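Local structure of NAD(FAD)-dependent dehydrogenase, NirB-family (N-terminal domain) (Clostridium acetobutylicum, 3KLJ) at residues S112-N117 / C263-E268; P231-I236 / R245-N250. The protein catalyses the NADH-dependent reduction of rubredoxin through a bound FAD, as an intermediate of electron-transfer chains that scavenge dioxygen. All coordinates share one frame; numbering follows the deposited sequence.

Interactions 1 and 2 lie side by side around the FAD, where the FAD- and NADH-binding domains of the GR-fold join, their centres about 7 Å apart. Along the chain the order is 112-117, 231-236, 245-250, 263-268, which nests interaction 2 inside the loop closed by interaction 1; the NADH-binding domain is inserted in the chain between the neighbourhood of 112-117 and that of 231-236. Two small sheets join the pairs: strand 114-116 runs antiparallel to strand 229-231, and strand 247-249 runs parallel to strand 267-269. Both contacts touch FAD, interaction 1 mainly along its diphosphate and ribitol and interaction 2 at its adenine, so the cofactor spans them.

Interaction 1. Residues S112-N117 / C263-E268; sequences SGSIAN and CGDVAE. With FAD (flavin-adenine dinucleotide), chain B.
Gly113 and Asp265 form the tight centre of this contact, with Gly113 CA 3.6 Å from Asp265 CB. Glycine suits the place twice over: its phi is positive (58°), and the missing side chain leaves room for the phosphate oxygen FAD O1A, while its CA lies 3.1 Å from the bridging FAD O3P. Beside it the branched Val266 packs against the chain at Ser112 and Gly113, its CG2 3.4 Å from Ser112 OG, whose polar partner is Asn232 O.

The carboxylate of Asp265 is held at both oxygens. Ser114 OG turns anti to its carbonyl carbon (chi1 -61°) and donates to Asp265 OD1 over 2.8 Å, arriving on the anti side and 25° out of the carboxylate plane. The other oxygen, OD2, accepts the ribitol hydroxyl FAD O3' at 2.8 Å. Asp265 N meanwhile donates to the phosphate oxygen FAD O2P (2.9 Å), in a nearly straight bond. One water ties the pieces together: it accepts from Gly113 N and, at longer range, from Val266 N, and donates to Cys263 O and to FAD O2P, the last at 2.6 Å. Another water lies between Ser114 OG and Asp265 O.

Past Ser114 the packing ends. Strand 114-116 leads away from residues 263-268, and the side chain of Ile115 is exposed, whereas all the residues that touch are buried.

The arrangement matches the aspartate-bearing Gly-Asp motif that FAD-binding enzymes of the glutathione reductase fold carry after a strand of the cofactor domain. Asp265 does two jobs: its amide meets the negatively charged diphosphate and its carboxylate takes a neutral ribitol hydroxyl, while the hydroxyl of Ser114, itself a residue of the FAD pocket, probably fixes the rotation of that carboxylate.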
ATOM      1  N   SER A 112      11.333  -5.121   4.244  1.00 18.45           N
ATOM      2  CA  SER A 112      11.857  -3.842   3.749  1.00 18.12           C
ATOM      3  C   SER A 112      10.826  -3.024   2.966  1.00 18.31           C
ATOM      4  O   SER A 112      11.163  -1.996   2.388  1.00 18.12           O
ATOM      5  CB  SER A 112      13.085  -4.092   2.881  1.00 17.99           C
ATOM      6  OG  SER A 112      12.765  -5.023   1.858  1.00 18.10           O
ATOM      7  N   GLY A 113       9.573  -3.477   2.948  1.00 18.14           N
ATOM      8  CA  GLY A 113       8.482  -2.689   2.373  1.00 18.56           C
ATOM      9  C   GLY A 113       8.615  -2.279   0.910  1.00 19.11           C
ATOM     10  O   GLY A 113       9.094  -3.051   0.072  1.00 19.06           O
ATOM     11  N   SER A 114       8.169  -1.063   0.605  1.00 18.96           N
ATOM     12  CA  SER A 114       8.089  -0.596  -0.774  1.00 19.26           C
ATOM     13  C   SER A 114       8.879   0.683  -1.028  1.00 18.92           C
ATOM     14  O   SER A 114       9.309   1.359  -0.098  1.00 18.80           O
ATOM     15  CB  SER A 114       6.619  -0.362  -1.174  1.00 18.99           C
ATOM     16  OG  SER A 114       5.874  -1.562  -1.086  1.00 20.51           O
ATOM     17  N   ILE A 115       9.029   1.004  -2.309  1.00 18.65           N
ATOM     18  CA  ILE A 115       9.660   2.228  -2.754  1.00 18.23           C
ATOM     19  C   ILE A 115       8.772   2.862  -3.839  1.00 17.97           C
ATOM     20  O   ILE A 115       8.294   2.175  -4.741  1.00 17.58           O
ATOM     21  CB  ILE A 115      11.124   1.999  -3.238  1.00 18.14           C
ATOM     22  CG1 ILE A 115      11.808   3.344  -3.549  1.00 19.03           C
ATOM     23  CG2 ILE A 115      11.188   1.019  -4.431  1.00 18.17           C
ATOM     24  CD1 ILE A 115      13.352   3.294  -3.497  1.00 19.37           C
ATOM     25  N   ALA A 116       8.541   4.165  -3.720  1.00 17.41           N
ATOM     26  CA  ALA A 116       7.701   4.893  -4.665  1.00 17.63           C
ATOM     27  C   ALA A 116       8.297   4.857  -6.069  1.00 17.73           C
ATOM     28  O   ALA A 116       9.514   5.014  -6.236  1.00 17.29           O
ATOM     29  CB  ALA A 116       7.512   6.324  -4.205  1.00 17.31           C
ATOM     30  N   ASN A 117       7.443   4.617  -7.064  1.00 17.54           N
ATOM     31  CA  ASN A 117       7.833   4.738  -8.461  1.00 18.40           C
ATOM     32  C   ASN A 117       8.202   6.182  -8.775  1.00 19.16           C
ATOM     33  O   ASN A 117       7.474   7.110  -8.427  1.00 19.12           O
ATOM     34  CB  ASN A 117       6.705   4.299  -9.395  1.00 18.12           C
ATOM     35  CG  ASN A 117       6.375   2.824  -9.271  1.00 18.00           C
ATOM     36  OD1 ASN A 117       7.258   1.979  -9.100  1.00 15.62           O
ATOM     37  ND2 ASN A 117       5.089   2.508  -9.359  1.00 16.58           N
ATOM     38  N   CYS A 263       8.086 -10.759   4.425  1.00 19.16           N
ATOM     39  CA  CYS A 263       6.717 -10.455   4.854  1.00 19.09           C
ATOM     40  C   CYS A 263       6.337  -9.021   4.552  1.00 18.47           C
ATOM     41  O   CYS A 263       7.181  -8.127   4.589  1.00 18.64           O
ATOM     42  CB  CYS A 263       6.551 -10.708   6.360  1.00 18.67           C
ATOM     43  SG  CYS A 263       7.828  -9.951   7.387  1.00 19.15           S
ATOM     44  N   GLY A 264       5.058  -8.810   4.265  1.00 18.10           N
ATOM     45  CA  GLY A 264       4.519  -7.468   4.060  1.00 18.33           C
ATOM     46  C   GLY A 264       4.687  -7.030   2.617  1.00 18.11           C
ATOM     47  O   GLY A 264       4.663  -7.856   1.696  1.00 18.12           O
ATOM     48  N   ASP A 265       4.884  -5.730   2.434  1.00 17.73           N
ATOM     49  CA  ASP A 265       4.941  -5.095   1.111  1.00 17.76           C
ATOM     50  C   ASP A 265       6.016  -5.645   0.173  1.00 17.62           C
ATOM     51  O   ASP A 265       5.853  -5.580  -1.048  1.00 17.60           O
ATOM     52  CB  ASP A 265       5.139  -3.575   1.261  1.00 17.36           C
ATOM     53  CG  ASP A 265       3.839  -2.803   1.272  1.00 17.43           C
ATOM     54  OD1 ASP A 265       3.837  -1.644   0.793  1.00 17.20           O
ATOM     55  OD2 ASP A 265       2.822  -3.332   1.763  1.00 18.93           O
ATOM     56  N   VAL A 266       7.110  -6.161   0.739  1.00 17.79           N
ATOM     57  CA  VAL A 266       8.225  -6.670  -0.057  1.00 17.98           C
ATOM     58  C   VAL A 266       7.974  -8.097  -0.599  1.00 18.88           C
ATOM     59  O   VAL A 266       8.685  -8.551  -1.495  1.00 19.43           O
ATOM     60  CB  VAL A 266       9.560  -6.660   0.744  1.00 17.84           C
ATOM     61  CG1 VAL A 266       9.587  -7.791   1.794  1.00 17.65           C
ATOM     62  CG2 VAL A 266      10.775  -6.783  -0.206  1.00 17.18           C
ATOM     63  N   ALA A 267       6.967  -8.776  -0.053  1.00 18.62           N
ATOM     64  CA  ALA A 267       6.781 -10.204  -0.259  1.00 19.00           C
ATOM     65  C   ALA A 267       5.634 -10.533  -1.207  1.00 18.99           C
ATOM     66  O   ALA A 267       4.591  -9.881  -1.192  1.00 19.27           O
ATOM     67  CB  ALA A 267       6.568 -10.900   1.085  1.00 18.69           C
ATOM     68  N   GLU A 268       5.846 -11.562  -2.023  1.00 18.59           N
ATOM     69  CA  GLU A 268       4.880 -11.988  -3.015  1.00 18.46           C
ATOM     70  C   GLU A 268       4.475 -13.441  -2.727  1.00 18.03           C
ATOM     71  O   GLU A 268       5.321 -14.350  -2.740  1.00 17.66           O
ATOM     72  CB  GLU A 268       5.493 -11.833  -4.412  1.00 18.51           C
ATOM     73  CG  GLU A 268       4.643 -12.356  -5.569  1.00 19.15           C
ATOM     74  CD  GLU A 268       5.227 -11.991  -6.942  1.00 20.13           C
ATOM     75  OE1 GLU A 268       4.825 -12.623  -7.953  1.00 21.72           O
ATOM     76  OE2 GLU A 268       6.071 -11.064  -7.018  1.00 17.51           O
TER
HETATM   77  PA  FAD B 401       7.022  -0.380   5.182  1.00 18.30           P
HETATM   78  O1A FAD B 401       7.452   0.310   3.915  1.00 18.60           O
HETATM   79  O2A FAD B 401       5.888   0.331   5.880  1.00 19.35           O
HETATM   80  O5B FAD B 401       8.271  -0.517   6.166  1.00 21.06           O
HETATM   81  C5B FAD B 401       9.514  -1.012   5.700  1.00 20.91           C
HETATM   82  C4B FAD B 401      10.650  -0.296   6.430  1.00 21.12           C
HETATM   83  O4B FAD B 401      11.899  -0.876   6.057  1.00 19.85           O
HETATM   84  C3B FAD B 401      10.716   1.178   6.038  1.00 21.12           C
HETATM   85  O3B FAD B 401      10.754   1.970   7.214  1.00 23.72           O
HETATM   86  C2B FAD B 401      11.997   1.317   5.236  1.00 21.25           C
HETATM   87  O2B FAD B 401      12.654   2.542   5.475  1.00 23.46           O
HETATM   88  C1B FAD B 401      12.828   0.149   5.748  1.00 20.89           C
HETATM   89  N9A FAD B 401      13.841  -0.323   4.786  1.00 21.12           N
HETATM   90  C8A FAD B 401      13.742  -0.367   3.421  1.00 21.82           C
HETATM   91  N7A FAD B 401      14.895  -0.872   2.922  1.00 21.27           N
HETATM   92  C5A FAD B 401      15.726  -1.158   3.945  1.00 21.30           C
HETATM   93  C6A FAD B 401      17.019  -1.682   3.988  1.00 21.45           C
HETATM   94  N6A FAD B 401      17.755  -1.741   2.877  1.00 20.16           N
HETATM   95  N1A FAD B 401      17.627  -1.856   5.219  1.00 20.91           N
HETATM   96  C2A FAD B 401      16.970  -1.519   6.387  1.00 20.44           C
HETATM   97  N3A FAD B 401      15.694  -0.990   6.334  1.00 21.51           N
HETATM   98  C4A FAD B 401      15.077  -0.817   5.127  1.00 21.55           C
HETATM   99  N1  FAD B 401      -2.403   0.323   3.225  1.00 20.18           N
HETATM  100  C2  FAD B 401      -3.708  -0.052   3.462  1.00 21.45           C
HETATM  101  O2  FAD B 401      -3.975  -1.231   3.621  1.00 21.38           O
HETATM  102  N3  FAD B 401      -4.712   0.891   3.552  1.00 20.29           N
HETATM  103  C4  FAD B 401      -4.415   2.224   3.387  1.00 21.27           C
HETATM  104  O4  FAD B 401      -5.338   3.040   3.458  1.00 20.99           O
HETATM  105  C4X FAD B 401      -3.095   2.621   3.130  1.00 20.65           C
HETATM  106  N5  FAD B 401      -2.769   3.959   2.969  1.00 19.24           N
HETATM  107  C5X FAD B 401      -1.464   4.341   2.722  1.00 18.91           C
HETATM  108  C6  FAD B 401      -1.143   5.695   2.555  1.00 18.36           C
HETATM  109  C7  FAD B 401       0.190   6.068   2.316  1.00 17.62           C
HETATM  110  C7M FAD B 401       0.540   7.516   2.135  1.00 17.50           C
HETATM  111  C8  FAD B 401       1.187   5.095   2.234  1.00 17.67           C
HETATM  112  C8M FAD B 401       2.625   5.467   1.972  1.00 16.29           C
HETATM  113  C9  FAD B 401       0.859   3.754   2.396  1.00 17.60           C
HETATM  114  C9A FAD B 401      -0.463   3.372   2.645  1.00 19.92           C
HETATM  115  N10 FAD B 401      -0.783   2.026   2.814  1.00 19.59           N
HETATM  116  C10 FAD B 401      -2.091   1.654   3.056  1.00 20.39           C
HETATM  117  C1' FAD B 401       0.280   0.983   2.707  1.00 19.11           C
HETATM  118  C2' FAD B 401       0.795   0.531   4.057  1.00 19.92           C
HETATM  119  O2' FAD B 401       1.441   1.624   4.677  1.00 21.00           O
HETATM  120  C3' FAD B 401       1.776  -0.597   3.806  1.00 19.07           C
HETATM  121  O3' FAD B 401       1.086  -1.718   3.286  1.00 21.52           O
HETATM  122  C4' FAD B 401       2.522  -1.032   5.056  1.00 19.39           C
HETATM  123  O4' FAD B 401       3.202   0.072   5.640  1.00 18.88           O
HETATM  124  C5' FAD B 401       3.555  -2.078   4.658  1.00 18.13           C
HETATM  125  O5' FAD B 401       4.358  -2.322   5.784  1.00 18.38           O
HETATM  126  P   FAD B 401       5.802  -2.958   5.598  1.00 17.46           P
HETATM  127  O1P FAD B 401       6.421  -3.167   6.970  1.00 18.90           O
HETATM  128  O2P FAD B 401       5.747  -4.203   4.747  1.00 18.74           O
HETATM  129  O3P FAD B 401       6.640  -1.879   4.738  1.00 17.98           O
HETATM  130  O   HOH W   1       7.857  -5.495   3.865  1.00 18.49           O
HETATM  131  O   HOH W   2       4.940  -3.300  -2.819  1.00 17.75           O

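Interaction 2. Residues P231-I236 / R245-N250. With FAD (flavin-adenine dinucleotide), chain B.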
ATOM      1  N   PRO A 231       7.959  -3.324  -4.354  1.00 17.51           N
ATOM      2  CA  PRO A 231       8.821  -3.898  -3.324  1.00 18.04           C
ATOM      3  C   PRO A 231      10.245  -3.334  -3.347  1.00 18.26           C
ATOM      4  O   PRO A 231      10.857  -3.213  -4.397  1.00 18.12           O
ATOM      5  CB  PRO A 231       8.831  -5.383  -3.693  1.00 18.01           C
ATOM      6  CG  PRO A 231       7.414  -5.608  -4.160  1.00 16.99           C
ATOM      7  CD  PRO A 231       7.125  -4.367  -4.994  1.00 17.67           C
ATOM      8  N   ASN A 232      10.739  -2.973  -2.172  1.00 18.94           N
ATOM      9  CA  ASN A 232      12.073  -2.417  -2.021  1.00 19.81           C
ATOM     10  C   ASN A 232      13.030  -3.564  -1.685  1.00 20.08           C
ATOM     11  O   ASN A 232      13.110  -3.987  -0.533  1.00 20.09           O
ATOM     12  CB  ASN A 232      12.031  -1.358  -0.915  1.00 19.88           C
ATOM     13  CG  ASN A 232      13.268  -0.473  -0.874  1.00 20.75           C
ATOM     14  OD1 ASN A 232      14.271  -0.727  -1.538  1.00 21.73           O
ATOM     15  ND2 ASN A 232      13.194   0.580  -0.070  1.00 20.72           N
ATOM     16  N   LEU A 233      13.745  -4.063  -2.697  1.00 20.21           N
ATOM     17  CA  LEU A 233      14.522  -5.298  -2.547  1.00 20.43           C
ATOM     18  C   LEU A 233      15.873  -5.350  -3.285  1.00 20.90           C
ATOM     19  O   LEU A 233      16.408  -6.442  -3.505  1.00 21.00           O
ATOM     20  CB  LEU A 233      13.654  -6.513  -2.942  1.00 20.16           C
ATOM     21  CG  LEU A 233      12.877  -6.443  -4.275  1.00 20.19           C
ATOM     22  CD1 LEU A 233      13.829  -6.317  -5.486  1.00 19.17           C
ATOM     23  CD2 LEU A 233      11.943  -7.644  -4.457  1.00 17.60           C
ATOM     24  N   ASP A 234      16.443  -4.197  -3.641  1.00 21.08           N
ATOM     25  CA  ASP A 234      17.720  -4.148  -4.367  0.50 21.19           C
ATOM     26  C   ASP A 234      18.845  -4.891  -3.645  1.00 21.22           C
ATOM     27  O   ASP A 234      19.727  -5.461  -4.283  1.00 21.14           O
ATOM     28  CB  ASP A 234      18.151  -2.704  -4.636  0.50 21.30           C
ATOM     29  CG  ASP A 234      19.242  -2.611  -5.689  0.50 21.39           C
ATOM     30  OD1 ASP A 234      19.037  -3.149  -6.799  0.50 21.50           O
ATOM     31  OD2 ASP A 234      20.301  -2.010  -5.413  0.50 21.78           O
ATOM     32  N   PHE A 235      18.809  -4.885  -2.310  1.00 21.12           N
ATOM     33  CA  PHE A 235      19.833  -5.561  -1.486  1.00 21.68           C
ATOM     34  C   PHE A 235      19.895  -7.097  -1.636  1.00 21.74           C
ATOM     35  O   PHE A 235      20.814  -7.721  -1.120  1.00 21.67           O
ATOM     36  CB  PHE A 235      19.683  -5.182  -0.005  1.00 22.06           C
ATOM     37  CG  PHE A 235      18.321  -5.463   0.548  1.00 22.31           C
ATOM     38  CD1 PHE A 235      17.339  -4.488   0.520  1.00 23.63           C
ATOM     39  CD2 PHE A 235      18.014  -6.715   1.077  1.00 23.75           C
ATOM     40  CE1 PHE A 235      16.056  -4.755   1.011  1.00 25.06           C
ATOM     41  CE2 PHE A 235      16.738  -6.988   1.565  1.00 24.57           C
ATOM     42  CZ  PHE A 235      15.765  -6.008   1.537  1.00 24.57           C
ATOM     43  N   ILE A 236      18.927  -7.709  -2.321  1.00 21.59           N
ATOM     44  CA  ILE A 236      18.988  -9.164  -2.569  1.00 21.96           C
ATOM     45  C   ILE A 236      19.706  -9.529  -3.873  1.00 22.20           C
ATOM     46  O   ILE A 236      19.940 -10.707  -4.131  1.00 22.15           O
ATOM     47  CB  ILE A 236      17.575  -9.870  -2.552  1.00 21.78           C
ATOM     48  CG1 ILE A 236      16.791  -9.589  -3.848  1.00 22.11           C
ATOM     49  CG2 ILE A 236      16.802  -9.527  -1.285  1.00 21.27           C
ATOM     50  CD1 ILE A 236      15.602 -10.530  -4.093  1.00 23.62           C
ATOM     51  N   ARG A 245       7.856  -9.663  -8.789  1.00 17.66           N
ATOM     52  CA  ARG A 245       7.589  -8.304  -8.342  1.00 17.34           C
ATOM     53  C   ARG A 245       8.147  -8.160  -6.921  1.00 17.47           C
ATOM     54  O   ARG A 245       8.893  -7.227  -6.634  1.00 16.60           O
ATOM     55  CB  ARG A 245       6.084  -7.989  -8.360  1.00 17.65           C
ATOM     56  CG  ARG A 245       5.707  -6.698  -7.599  1.00 17.89           C
ATOM     57  CD  ARG A 245       4.255  -6.281  -7.867  1.00 17.63           C
ATOM     58  NE  ARG A 245       3.882  -5.134  -7.044  1.00 17.58           N
ATOM     59  CZ  ARG A 245       3.896  -3.867  -7.458  1.00 16.34           C
ATOM     60  NH1 ARG A 245       4.265  -3.559  -8.702  1.00 15.08           N
ATOM     61  NH2 ARG A 245       3.543  -2.905  -6.621  1.00 14.78           N
ATOM     62  N   GLY A 246       7.774  -9.095  -6.046  1.00 17.13           N
ATOM     63  CA  GLY A 246       8.254  -9.100  -4.677  1.00 17.81           C
ATOM     64  C   GLY A 246       9.103 -10.320  -4.403  1.00 17.97           C
ATOM     65  O   GLY A 246       9.330 -11.130  -5.310  1.00 18.72           O
ATOM     66  N   ILE A 247       9.577 -10.450  -3.161  1.00 18.05           N
ATOM     67  CA  ILE A 247      10.313 -11.643  -2.734  1.00 17.87           C
ATOM     68  C   ILE A 247       9.301 -12.783  -2.591  1.00 17.70           C
ATOM     69  O   ILE A 247       8.296 -12.644  -1.895  1.00 16.40           O
ATOM     70  CB  ILE A 247      11.093 -11.424  -1.393  1.00 18.16           C
ATOM     71  CG1 ILE A 247      12.169 -10.341  -1.559  1.00 18.22           C
ATOM     72  CG2 ILE A 247      11.728 -12.736  -0.896  1.00 17.04           C
ATOM     73  CD1 ILE A 247      12.810  -9.885  -0.256  1.00 18.95           C
ATOM     74  N   LEU A 248       9.576 -13.901  -3.258  1.00 17.75           N
ATOM     75  CA  LEU A 248       8.653 -15.032  -3.282  1.00 17.98           C
ATOM     76  C   LEU A 248       8.664 -15.757  -1.938  1.00 18.43           C
ATOM     77  O   LEU A 248       9.740 -16.104  -1.431  1.00 18.75           O
ATOM     78  CB  LEU A 248       9.018 -15.984  -4.434  1.00 18.48           C
ATOM     79  CG  LEU A 248       8.413 -15.806  -5.848  1.00 19.46           C
ATOM     80  CD1 LEU A 248       7.955 -14.368  -6.229  1.00 17.86           C
ATOM     81  CD2 LEU A 248       9.310 -16.389  -6.934  1.00 18.68           C
ATOM     82  N   VAL A 249       7.479 -15.975  -1.352  1.00 18.04           N
ATOM     83  CA  VAL A 249       7.374 -16.697  -0.065  1.00 17.62           C
ATOM     84  C   VAL A 249       6.305 -17.774  -0.095  1.00 17.92           C
ATOM     85  O   VAL A 249       5.343 -17.666  -0.858  1.00 17.86           O
ATOM     86  CB  VAL A 249       7.077 -15.753   1.131  1.00 17.79           C
ATOM     87  CG1 VAL A 249       8.254 -14.827   1.378  1.00 17.76           C
ATOM     88  CG2 VAL A 249       5.777 -14.977   0.898  1.00 15.44           C
ATOM     89  N   ASN A 250       6.490 -18.826   0.706  1.00 17.96           N
ATOM     90  CA  ASN A 250       5.425 -19.813   0.924  1.00 17.47           C
ATOM     91  C   ASN A 250       4.496 -19.359   2.067  1.00 17.57           C
ATOM     92  O   ASN A 250       4.579 -18.209   2.517  1.00 17.54           O
ATOM     93  CB  ASN A 250       5.955 -21.264   1.058  1.00 17.49           C
ATOM     94  CG  ASN A 250       6.731 -21.538   2.372  1.00 17.27           C
ATOM     95  OD1 ASN A 250       7.282 -22.629   2.555  1.00 18.61           O
ATOM     96  ND2 ASN A 250       6.795 -20.564   3.249  1.00 13.52           N
TER
HETATM   97  PA  FAD B 401       7.022  -0.380   5.182  1.00 18.30           P
HETATM   98  O1A FAD B 401       7.452   0.310   3.915  1.00 18.60           O
HETATM   99  O2A FAD B 401       5.888   0.331   5.880  1.00 19.35           O
HETATM  100  O5B FAD B 401       8.271  -0.517   6.166  1.00 21.06           O
HETATM  101  C5B FAD B 401       9.514  -1.012   5.700  1.00 20.91           C
HETATM  102  C4B FAD B 401      10.650  -0.296   6.430  1.00 21.12           C
HETATM  103  O4B FAD B 401      11.899  -0.876   6.057  1.00 19.85           O
HETATM  104  C3B FAD B 401      10.716   1.178   6.038  1.00 21.12           C
HETATM  105  O3B FAD B 401      10.754   1.970   7.214  1.00 23.72           O
HETATM  106  C2B FAD B 401      11.997   1.317   5.236  1.00 21.25           C
HETATM  107  O2B FAD B 401      12.654   2.542   5.475  1.00 23.46           O
HETATM  108  C1B FAD B 401      12.828   0.149   5.748  1.00 20.89           C
HETATM  109  N9A FAD B 401      13.841  -0.323   4.786  1.00 21.12           N
HETATM  110  C8A FAD B 401      13.742  -0.367   3.421  1.00 21.82           C
HETATM  111  N7A FAD B 401      14.895  -0.872   2.922  1.00 21.27           N
HETATM  112  C5A FAD B 401      15.726  -1.158   3.945  1.00 21.30           C
HETATM  113  C6A FAD B 401      17.019  -1.682   3.988  1.00 21.45           C
HETATM  114  N6A FAD B 401      17.755  -1.741   2.877  1.00 20.16           N
HETATM  115  N1A FAD B 401      17.627  -1.856   5.219  1.00 20.91           N
HETATM  116  C2A FAD B 401      16.970  -1.519   6.387  1.00 20.44           C
HETATM  117  N3A FAD B 401      15.694  -0.990   6.334  1.00 21.51           N
HETATM  118  C4A FAD B 401      15.077  -0.817   5.127  1.00 21.55           C
HETATM  119  N1  FAD B 401      -2.403   0.323   3.225  1.00 20.18           N
HETATM  120  C2  FAD B 401      -3.708  -0.052   3.462  1.00 21.45           C
HETATM  121  O2  FAD B 401      -3.975  -1.231   3.621  1.00 21.38           O
HETATM  122  N3  FAD B 401      -4.712   0.891   3.552  1.00 20.29           N
HETATM  123  C4  FAD B 401      -4.415   2.224   3.387  1.00 21.27           C
HETATM  124  O4  FAD B 401      -5.338   3.040   3.458  1.00 20.99           O
HETATM  125  C4X FAD B 401      -3.095   2.621   3.130  1.00 20.65           C
HETATM  126  N5  FAD B 401      -2.769   3.959   2.969  1.00 19.24           N
HETATM  127  C5X FAD B 401      -1.464   4.341   2.722  1.00 18.91           C
HETATM  128  C6  FAD B 401      -1.143   5.695   2.555  1.00 18.36           C
HETATM  129  C7  FAD B 401       0.190   6.068   2.316  1.00 17.62           C
HETATM  130  C7M FAD B 401       0.540   7.516   2.135  1.00 17.50           C
HETATM  131  C8  FAD B 401       1.187   5.095   2.234  1.00 17.67           C
HETATM  132  C8M FAD B 401       2.625   5.467   1.972  1.00 16.29           C
HETATM  133  C9  FAD B 401       0.859   3.754   2.396  1.00 17.60           C
HETATM  134  C9A FAD B 401      -0.463   3.372   2.645  1.00 19.92           C
HETATM  135  N10 FAD B 401      -0.783   2.026   2.814  1.00 19.59           N
HETATM  136  C10 FAD B 401      -2.091   1.654   3.056  1.00 20.39           C
HETATM  137  C1' FAD B 401       0.280   0.983   2.707  1.00 19.11           C
HETATM  138  C2' FAD B 401       0.795   0.531   4.057  1.00 19.92           C
HETATM  139  O2' FAD B 401       1.441   1.624   4.677  1.00 21.00           O
HETATM  140  C3' FAD B 401       1.776  -0.597   3.806  1.00 19.07           C
HETATM  141  O3' FAD B 401       1.086  -1.718   3.286  1.00 21.52           O
HETATM  142  C4' FAD B 401       2.522  -1.032   5.056  1.00 19.39           C
HETATM  143  O4' FAD B 401       3.202   0.072   5.640  1.00 18.88           O
HETATM  144  C5' FAD B 401       3.555  -2.078   4.658  1.00 18.13           C
HETATM  145  O5' FAD B 401       4.358  -2.322   5.784  1.00 18.38           O
HETATM  146  P   FAD B 401       5.802  -2.958   5.598  1.00 17.46           P
HETATM  147  O1P FAD B 401       6.421  -3.167   6.970  1.00 18.90           O
HETATM  148  O2P FAD B 401       5.747  -4.203   4.747  1.00 18.74           O
HETATM  149  O3P FAD B 401       6.640  -1.879   4.738  1.00 17.98           O
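With chi1 48° and chi2 62°, Leu233 swings CD2 against the backbone of 245-247 and to 4.0 Å from Ile247 CG1. Ile247 turns CG1 anti to its carbonyl carbon (chi1 -63°), and its extended end carries CD1 to 4.1 Å from Ile236 CG2, the two isoleucines sliding past each other in opposite directions. Leu233, Ile236 and Ile247 suit the place because their branched ends can meet side by side, and the leucine methyl can also lie along the peptide backbone.

At the other end Pro231 presses its ring on the Arg245-Gly246 peptide. Its CG stands 3.3 Å from Arg245 O and 3.6 Å from Gly246 CA, a close approach that the bare glycine permits. The arginine side chain crosses the proline at about a right angle, and Pro231 CD lies 3.8 Å above one guanidinium face, toward its rim. That flat group is held by polar partners outside the pair: Arg245 NH2 bonds to Val229 O and NE to Asn273 OD1.

On its cofactor side, segment 231-236 lines the adenine end of FAD. Phe235 CD1 comes within 3.6 Å of FAD N6A, approaching obliquely, and Asn232 ND2 packs 3.7 Å from FAD C8A.

The contact thus joins the loop following strand 229-231, with its short 3-10 turn at 234-236, to strand 247-249. That strand pairs in parallel with strand 267-269, while Ile247 and Phe235 both rest on Ile110 of strand 107-110, and Ile247 also reaches Ala262 of strand 260-262, tying the unit to the parallel sheet of the FAD-binding domain.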